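Local coordinates for protein putative secreted endoglycosylceramidase (Rhodococcus hoagii, PDB 6JYZ) that probably hydrolyses the O-glycosidic bond between the glycan and ceramide of galactosyl-type glycosphingolipids, as an endogalactosylceramidase of glycoside hydrolase family 5, at residues L41-Y53 / M350-T363. Sequence-based numbering, arbitrary orientation.
Sequences LLRGANVNGLNDY and MNTHRIGGAWWSWT
Arg43 holds two oxygens with its guanidinium: NE and NH2 meet Ile355 O side-on, both at 3.0 Å, while NH1 and NH2 close end-on on Asn351 OD1, with NH2 at 2.9 Å. Both acceptors lie in the guanidinium plane, and the two nitrogens approach the Asn351 amide from the same face of its plane. An extended chain (chi2 -170°, chi3 -179°) carries the group past Gly356 to the C-terminal end of helix 336-353. Met350 CB covers one face of the guanidinium, 3.5 Å from Arg43 NH2, and Arg354, with positive phi, leaves the helix through a Schellman motif.

Beyond this grip, strands 43-47 and 356-359 pair in parallel, Gly44 N donating to Gly357 O and Trp359 N to Gly44 O. Trp359 O accepts twice: Asn46 N arrives almost straight at 2.8 Å, whereas Asn46 ND2 comes from above the carbonyl plane at 3.1 Å. Asn46 OD1 accepts from Arg83 and Asn85 and ND2 also donates to Gly328 O; the amide meets the rim atoms of the Trp360 indole obliquely, Asn46 CG 3.4 Å from Trp360 CE3, with the two planes 49° apart. After the cis peptide between Trp360 and Ser361, Trp362 N returns to Asn46 O, and Val47 CG2 packs 3.8 Å from Trp362 CB. Farther along, two waters link Asn48 to Thr363.

These bonds join the first and last strands of the (beta/alpha)8 barrel expected of family 5. The buried guanidinium's charge is probably eased by these two oxygens and by the negative end of the helix dipole, while bonds at both ends of the Asn46 amide fix its rotation beside Trp360.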
ATOM      1  N   LEU A  41       2.827  14.600   2.759  1.00 10.14           N
ATOM      2  CA  LEU A  41       2.387  13.788   1.648  1.00  9.88           C
ATOM      3  C   LEU A  41       3.304  12.588   1.588  1.00 10.06           C
ATOM      4  O   LEU A  41       4.522  12.709   1.371  1.00 11.01           O
ATOM      5  CB  LEU A  41       2.461  14.601   0.328  1.00 10.52           C
ATOM      6  CG  LEU A  41       1.507  15.801   0.211  1.00 10.68           C
ATOM      7  CD1 LEU A  41       1.701  16.464  -1.133  1.00 12.12           C
ATOM      8  CD2 LEU A  41       0.033  15.361   0.386  1.00 12.83           C
ATOM      9  N   LEU A  42       2.688  11.417   1.718  1.00  9.46           N
ATOM     10  CA  LEU A  42       3.390  10.139   1.728  1.00  9.65           C
ATOM     11  C   LEU A  42       3.202   9.511   0.367  1.00  9.47           C
ATOM     12  O   LEU A  42       2.108   8.921   0.109  1.00 10.03           O
ATOM     13  CB  LEU A  42       2.859   9.230   2.841  1.00 10.04           C
ATOM     14  CG  LEU A  42       3.119   9.719   4.270  1.00 10.45           C
ATOM     15  CD1 LEU A  42       2.355   8.808   5.225  1.00 11.56           C
ATOM     16  CD2 LEU A  42       4.629   9.722   4.552  1.00 12.63           C
ATOM     17  N   ARG A  43       4.192   9.611  -0.528  1.00  9.26           N
ATOM     18  CA  ARG A  43       4.093   9.065  -1.879  1.00 10.33           C
ATOM     19  C   ARG A  43       5.214   8.097  -2.101  1.00  9.49           C
ATOM     20  O   ARG A  43       6.402   8.409  -1.834  1.00 10.25           O
ATOM     21  CB  ARG A  43       4.155  10.236  -2.857  1.00 12.69           C
ATOM     22  CG  ARG A  43       2.810  10.977  -2.683  1.00 15.65           C
ATOM     23  CD  ARG A  43       2.655  12.007  -3.763  1.00 17.70           C
ATOM     24  NE  ARG A  43       1.394  12.729  -3.580  1.00 13.49           N
ATOM     25  CZ  ARG A  43       1.174  13.761  -4.351  1.00 12.59           C
ATOM     26  NH1 ARG A  43       2.066  14.096  -5.283  1.00 14.83           N
ATOM     27  NH2 ARG A  43       0.097  14.487  -4.140  1.00 12.10           N
ATOM     28  N   GLY A  44       4.900   6.926  -2.636  1.00  9.50           N
ATOM     29  CA  GLY A  44       5.950   5.923  -2.807  1.00  9.79           C
ATOM     30  C   GLY A  44       5.398   4.688  -3.490  1.00  9.21           C
ATOM     31  O   GLY A  44       4.524   4.793  -4.365  1.00  9.76           O
ATOM     32  N   ALA A  45       5.896   3.522  -3.063  1.00 10.52           N
ATOM     33  CA  ALA A  45       5.565   2.280  -3.793  1.00 10.10           C
ATOM     34  C   ALA A  45       5.356   1.149  -2.770  1.00  9.34           C
ATOM     35  O   ALA A  45       5.850   1.170  -1.637  1.00  9.64           O
ATOM     36  CB  ALA A  45       6.702   1.884  -4.740  1.00 12.14           C
ATOM     37  N   ASN A  46       4.602   0.156  -3.239  1.00  8.71           N
ATOM     38  CA  ASN A  46       4.508  -1.156  -2.604  1.00  9.45           C
ATOM     39  C   ASN A  46       5.799  -1.964  -2.852  1.00  9.61           C
ATOM     40  O   ASN A  46       6.307  -2.022  -3.981  1.00 10.46           O
ATOM     41  CB  ASN A  46       3.322  -1.934  -3.175  1.00  9.00           C
ATOM     42  CG  ASN A  46       2.011  -1.420  -2.633  1.00  8.76           C
ATOM     43  OD1 ASN A  46       1.535  -1.948  -1.608  1.00  9.23           O
ATOM     44  ND2 ASN A  46       1.417  -0.399  -3.233  1.00  9.41           N
ATOM     45  N   VAL A  47       6.257  -2.611  -1.777  1.00  9.67           N
ATOM     46  CA  VAL A  47       7.486  -3.420  -1.821  1.00  9.92           C
ATOM     47  C   VAL A  47       7.174  -4.786  -1.194  1.00  8.78           C
ATOM     48  O   VAL A  47       6.856  -4.819   0.004  1.00 10.07           O
ATOM     49  CB  VAL A  47       8.591  -2.687  -1.036  1.00 12.14           C
ATOM     50  CG1 VAL A  47       9.811  -3.586  -0.844  1.00 14.02           C
ATOM     51  CG2 VAL A  47       8.986  -1.384  -1.791  1.00 12.51           C
ATOM     52  N   ASN A  48       7.265  -5.834  -1.988  1.00  9.20           N
ATOM     53  CA  ASN A  48       6.843  -7.161  -1.555  1.00 10.03           C
ATOM     54  C   ASN A  48       8.011  -8.096  -1.243  1.00  9.80           C
ATOM     55  O   ASN A  48       7.756  -9.282  -1.063  1.00 10.12           O
ATOM     56  CB  ASN A  48       5.909  -7.784  -2.575  1.00 10.21           C
ATOM     57  CG  ASN A  48       6.626  -8.238  -3.805  1.00 10.57           C
ATOM     58  OD1 ASN A  48       7.811  -7.932  -3.986  1.00 12.10           O
ATOM     59  ND2 ASN A  48       5.950  -9.011  -4.665  1.00 12.17           N
ATOM     60  N   GLY A  49       9.244  -7.590  -1.115  1.00 10.08           N
ATOM     61  CA  GLY A  49      10.376  -8.510  -0.953  1.00 10.65           C
ATOM     62  C   GLY A  49      10.310  -9.359   0.300  1.00 10.79           C
ATOM     63  O   GLY A  49      10.989 -10.408   0.301  1.00 12.17           O
ATOM     64  N   LEU A  50       9.567  -8.987   1.326  1.00 10.29           N
ATOM     65  CA  LEU A  50       9.446  -9.822   2.521  1.00 10.66           C
ATOM     66  C   LEU A  50       8.165 -10.655   2.509  1.00 10.80           C
ATOM     67  O   LEU A  50       7.921 -11.409   3.452  1.00 11.55           O
ATOM     68  CB  LEU A  50       9.433  -8.955   3.776  1.00 11.83           C
ATOM     69  CG  LEU A  50      10.646  -8.043   3.907  1.00 12.07           C
ATOM     70  CD1 LEU A  50      10.550  -7.353   5.248  1.00 14.74           C
ATOM     71  CD2 LEU A  50      11.962  -8.836   3.813  1.00 14.54           C
ATOM     72  N   ASN A  51       7.382 -10.595   1.441  1.00 10.04           N
ATOM     73  CA  ASN A  51       6.133 -11.380   1.403  1.00 10.36           C
ATOM     74  C   ASN A  51       6.458 -12.848   1.109  1.00 12.25           C
ATOM     75  O   ASN A  51       7.512 -13.177   0.561  1.00 12.16           O
ATOM     76  CB  ASN A  51       5.197 -10.715   0.367  1.00 10.39           C
ATOM     77  CG  ASN A  51       3.751 -11.082   0.629  1.00 11.47           C
ATOM     78  OD1 ASN A  51       3.381 -11.853   1.533  1.00 12.69           O
ATOM     79  ND2 ASN A  51       2.857 -10.530  -0.191  1.00 12.29           N
ATOM     80  N   ASP A  52       5.505 -13.716   1.454  1.00 11.26           N
ATOM     81  CA  ASP A  52       5.661 -15.178   1.405  1.00 12.05           C
ATOM     82  C   ASP A  52       4.685 -15.701   0.360  1.00 11.68           C
ATOM     83  O   ASP A  52       3.501 -15.929   0.647  1.00 13.72           O
ATOM     84  CB  ASP A  52       5.360 -15.731   2.802  1.00 12.56           C
ATOM     85  CG  ASP A  52       5.430 -17.240   2.868  1.00 14.94           C
ATOM     86  OD1 ASP A  52       6.038 -17.861   2.001  1.00 18.25           O
ATOM     87  OD2 ASP A  52       4.829 -17.787   3.828  1.00 16.08           O
ATOM     88  N   TYR A  53       5.087 -15.879  -0.869  1.00 11.26           N
ATOM     89  CA  TYR A  53       4.202 -16.355  -1.923  1.00 10.59           C
ATOM     90  C   TYR A  53       4.370 -17.850  -2.129  1.00 12.03           C
ATOM     91  O   TYR A  53       5.495 -18.423  -2.049  1.00 13.28           O
ATOM     92  CB  TYR A  53       4.603 -15.705  -3.244  1.00 11.51           C
ATOM     93  CG  TYR A  53       4.270 -14.246  -3.332  1.00 11.05           C
ATOM     94  CD1 TYR A  53       2.982 -13.803  -3.578  1.00 12.10           C
ATOM     95  CD2 TYR A  53       5.237 -13.272  -3.110  1.00 13.04           C
ATOM     96  CE1 TYR A  53       2.658 -12.447  -3.643  1.00 12.42           C
ATOM     97  CE2 TYR A  53       4.951 -11.896  -3.170  1.00 12.80           C
ATOM     98  CZ  TYR A  53       3.652 -11.513  -3.417  1.00 12.51           C
ATOM     99  OH  TYR A  53       3.411 -10.159  -3.410  1.00 13.79           O
ATOM    100  N   MET A 350      -3.981  13.298  -7.294  1.00  9.74           N
ATOM    101  CA  MET A 350      -3.379  13.281  -5.955  1.00  9.68           C
ATOM    102  C   MET A 350      -3.032  14.688  -5.470  1.00 10.03           C
ATOM    103  O   MET A 350      -3.113  14.972  -4.294  1.00 10.72           O
ATOM    104  CB  MET A 350      -2.130  12.394  -5.894  1.00 11.20           C
ATOM    105  CG  MET A 350      -2.446  10.906  -6.248  1.00 11.77           C
ATOM    106  SD  MET A 350      -0.798   9.953  -6.296  1.00 16.94           S
ATOM    107  CE  MET A 350      -1.123   9.738  -4.841  1.00  8.58           C
ATOM    108  N   ASN A 351      -2.552  15.505  -6.428  1.00 10.32           N
ATOM    109  CA  ASN A 351      -2.225  16.881  -6.044  1.00 10.14           C
ATOM    110  C   ASN A 351      -3.463  17.731  -5.794  1.00 10.77           C
ATOM    111  O   ASN A 351      -3.526  18.384  -4.745  1.00 11.66           O
ATOM    112  CB  ASN A 351      -1.391  17.501  -7.164  1.00 11.25           C
ATOM    113  CG  ASN A 351      -0.009  16.958  -7.275  1.00 10.63           C
ATOM    114  OD1 ASN A 351       0.519  16.412  -6.291  1.00 12.37           O
ATOM    115  ND2 ASN A 351       0.629  17.166  -8.439  1.00 13.73           N
ATOM    116  N   THR A 352      -4.500  17.599  -6.647  1.00 11.09           N
ATOM    117  CA  THR A 352      -5.712  18.376  -6.417  1.00 12.32           C
ATOM    118  C   THR A 352      -6.319  18.097  -5.049  1.00 11.32           C
ATOM    119  O   THR A 352      -6.846  18.968  -4.369  1.00 12.87           O
ATOM    120  CB  THR A 352      -6.744  17.990  -7.496  1.00 15.65           C
ATOM    121  OG1 THR A 352      -6.206  18.384  -8.763  1.00 20.85           O
ATOM    122  CG2 THR A 352      -8.184  18.426  -7.248  1.00 19.23           C
ATOM    123  N   HIS A 353      -6.297  16.800  -4.622  1.00 10.63           N
ATOM    124  CA  HIS A 353      -6.890  16.395  -3.367  1.00 10.64           C
ATOM    125  C   HIS A 353      -5.900  16.356  -2.196  1.00 11.38           C
ATOM    126  O   HIS A 353      -6.272  16.098  -1.079  1.00 11.61           O
ATOM    127  CB  HIS A 353      -7.578  15.034  -3.549  1.00 11.37           C
ATOM    128  CG  HIS A 353      -8.711  15.112  -4.522  1.00 10.66           C
ATOM    129  ND1 HIS A 353      -9.898  15.777  -4.223  1.00 12.19           N
ATOM    130  CD2 HIS A 353      -8.814  14.595  -5.756  1.00 11.62           C
ATOM    131  CE1 HIS A 353     -10.694  15.643  -5.301  1.00 12.54           C
ATOM    132  NE2 HIS A 353     -10.073  14.965  -6.241  1.00 12.69           N
ATOM    133  N   ARG A 354      -4.624  16.626  -2.495  1.00 10.83           N
ATOM    134  CA  ARG A 354      -3.566  16.659  -1.468  1.00 11.55           C
ATOM    135  C   ARG A 354      -3.486  15.348  -0.677  1.00 10.37           C
ATOM    136  O   ARG A 354      -3.490  15.358   0.537  1.00 11.40           O
ATOM    137  CB  ARG A 354      -3.692  17.865  -0.534  1.00 11.83           C
ATOM    138  CG  ARG A 354      -3.748  19.183  -1.326  1.00 13.86           C
ATOM    139  CD  ARG A 354      -3.798  20.408  -0.375  1.00 16.48           C
ATOM    140  NE  ARG A 354      -4.998  20.366   0.344  1.00 18.37           N
ATOM    141  CZ  ARG A 354      -6.155  20.573  -0.346  1.00 23.81           C
ATOM    142  NH1 ARG A 354      -6.143  20.864  -1.624  1.00 25.63           N
ATOM    143  NH2 ARG A 354      -7.304  20.347   0.220  1.00 28.08           N
ATOM    144  N   ILE A 355      -3.375  14.257  -1.449  1.00 10.62           N
ATOM    145  CA  ILE A 355      -3.204  12.954  -0.793  1.00 10.43           C
ATOM    146  C   ILE A 355      -1.904  12.321  -1.238  1.00 10.47           C
ATOM    147  O   ILE A 355      -1.270  12.649  -2.240  1.00 11.35           O
ATOM    148  CB  ILE A 355      -4.397  11.993  -1.045  1.00 10.75           C
ATOM    149  CG1 ILE A 355      -4.442  11.532  -2.505  1.00 11.05           C
ATOM    150  CG2 ILE A 355      -5.690  12.626  -0.553  1.00 12.44           C
ATOM    151  CD1 ILE A 355      -5.291  10.240  -2.685  1.00 13.00           C
ATOM    152  N   GLY A 356      -1.535  11.329  -0.424  1.00 11.56           N
ATOM    153  CA  GLY A 356      -0.478  10.393  -0.783  1.00 11.62           C
ATOM    154  C   GLY A 356      -1.062   9.040  -1.211  1.00 10.02           C
ATOM    155  O   GLY A 356      -2.264   8.777  -1.215  1.00 10.33           O
ATOM    156  N   GLY A 357      -0.125   8.169  -1.519  1.00  9.96           N
ATOM    157  CA  GLY A 357      -0.455   6.803  -1.833  1.00  9.61           C
ATOM    158  C   GLY A 357       0.753   6.025  -2.304  1.00  9.25           C
ATOM    159  O   GLY A 357       1.881   6.542  -2.347  1.00 10.36           O
ATOM    160  N   ALA A 358       0.532   4.747  -2.647  1.00  9.13           N
ATOM    161  CA  ALA A 358       1.628   3.846  -3.004  1.00  8.87           C
ATOM    162  C   ALA A 358       1.299   3.135  -4.301  1.00  9.10           C
ATOM    163  O   ALA A 358       0.297   2.400  -4.399  1.00 10.11           O
ATOM    164  CB  ALA A 358       1.911   2.846  -1.864  1.00  9.78           C
ATOM    165  N   TRP A 359       2.201   3.296  -5.297  1.00  8.52           N
ATOM    166  CA  TRP A 359       2.087   2.597  -6.564  1.00  9.25           C
ATOM    167  C   TRP A 359       2.282   1.107  -6.384  1.00  8.88           C
ATOM    168  O   TRP A 359       3.154   0.675  -5.628  1.00  9.45           O
ATOM    169  CB  TRP A 359       3.192   3.181  -7.463  1.00  9.19           C
ATOM    170  CG  TRP A 359       3.435   2.467  -8.752  1.00  9.21           C
ATOM    171  CD1 TRP A 359       4.368   1.506  -8.990  1.00  9.95           C
ATOM    172  CD2 TRP A 359       2.829   2.785 -10.030  1.00  9.14           C
ATOM    173  NE1 TRP A 359       4.378   1.173 -10.345  1.00  9.82           N
ATOM    174  CE2 TRP A 359       3.469   1.940 -10.994  1.00  9.58           C
ATOM    175  CE3 TRP A 359       1.853   3.688 -10.463  1.00 10.27           C
ATOM    176  CZ2 TRP A 359       3.175   2.023 -12.368  1.00 10.41           C
ATOM    177  CZ3 TRP A 359       1.563   3.757 -11.826  1.00 10.23           C
ATOM    178  CH2 TRP A 359       2.221   2.938 -12.752  1.00 10.64           C
ATOM    179  N   TRP A 360       1.494   0.321  -7.122  1.00  9.37           N
ATOM    180  CA  TRP A 360       1.714  -1.139  -7.224  1.00  9.85           C
ATOM    181  C   TRP A 360       2.475  -1.337  -8.550  1.00  9.77           C
ATOM    182  O   TRP A 360       1.819  -1.169  -9.588  1.00 10.63           O
ATOM    183  CB  TRP A 360       0.388  -1.918  -7.208  1.00 11.16           C
ATOM    184  CG  TRP A 360       0.681  -3.388  -7.166  1.00 10.90           C
ATOM    185  CD1 TRP A 360       0.945  -4.221  -8.232  1.00 12.08           C
ATOM    186  CD2 TRP A 360       0.925  -4.162  -5.965  1.00 10.37           C
ATOM    187  NE1 TRP A 360       1.269  -5.473  -7.757  1.00 11.55           N
ATOM    188  CE2 TRP A 360       1.313  -5.443  -6.388  1.00 10.36           C
ATOM    189  CE3 TRP A 360       0.827  -3.880  -4.612  1.00 10.12           C
ATOM    190  CZ2 TRP A 360       1.611  -6.464  -5.462  1.00 10.70           C
ATOM    191  CZ3 TRP A 360       1.171  -4.865  -3.695  1.00 11.10           C
ATOM    192  CH2 TRP A 360       1.541  -6.132  -4.131  1.00 10.64           C
ATOM    193  N   SER A 361       3.750  -1.686  -8.560  1.00  9.57           N
ATOM    194  CA  SER A 361       4.581  -1.990  -7.396  1.00  9.96           C
ATOM    195  C   SER A 361       6.040  -1.743  -7.751  1.00 10.39           C
ATOM    196  O   SER A 361       6.398  -1.539  -8.928  1.00 10.79           O
ATOM    197  CB  SER A 361       4.380  -3.409  -6.959  1.00 10.80           C
ATOM    198  OG  SER A 361       4.894  -4.288  -7.933  1.00 12.07           O
ATOM    199  N   TRP A 362       6.901  -1.829  -6.744  1.00  9.86           N
ATOM    200  CA  TRP A 362       8.338  -1.632  -6.937  1.00 10.26           C
ATOM    201  C   TRP A 362       8.920  -2.704  -7.813  1.00 11.38           C
ATOM    202  O   TRP A 362       9.634  -2.385  -8.800  1.00 12.47           O
ATOM    203  CB  TRP A 362       8.990  -1.580  -5.564  1.00 10.80           C
ATOM    204  CG  TRP A 362      10.474  -1.369  -5.625  1.00 11.02           C
ATOM    205  CD1 TRP A 362      11.434  -2.248  -5.259  1.00 12.37           C
ATOM    206  CD2 TRP A 362      11.098  -0.162  -6.027  1.00 12.79           C
ATOM    207  NE1 TRP A 362      12.666  -1.679  -5.496  1.00 13.73           N
ATOM    208  CE2 TRP A 362      12.480  -0.405  -5.938  1.00 12.60           C
ATOM    209  CE3 TRP A 362      10.633   1.079  -6.482  1.00 12.90           C
ATOM    210  CZ2 TRP A 362      13.425   0.559  -6.331  1.00 15.95           C
ATOM    211  CZ3 TRP A 362      11.564   2.039  -6.890  1.00 15.22           C
ATOM    212  CH2 TRP A 362      12.933   1.751  -6.806  1.00 16.80           C
ATOM    213  N   THR A 363       8.742  -3.982  -7.445  1.00 11.53           N
ATOM    214  CA  THR A 363       9.287  -5.087  -8.261  1.00 12.48           C
ATOM    215  C   THR A 363       8.300  -6.236  -8.267  1.00 12.73           C
ATOM    216  O   THR A 363       7.642  -6.536  -7.239  1.00 13.11           O
ATOM    217  CB  THR A 363      10.623  -5.660  -7.715  1.00 14.89           C
ATOM    218  OG1 THR A 363      10.533  -5.915  -6.329  1.00 16.64           O
ATOM    219  CG2 THR A 363      11.799  -4.709  -7.925  1.00 16.36           C
TER
HETATM  220  O   HOH W   1       7.461  -4.949  -4.883  1.00 12.12           O
HETATM  221  O   HOH W   2       9.785  -8.586  -5.658  1.00 24.33           O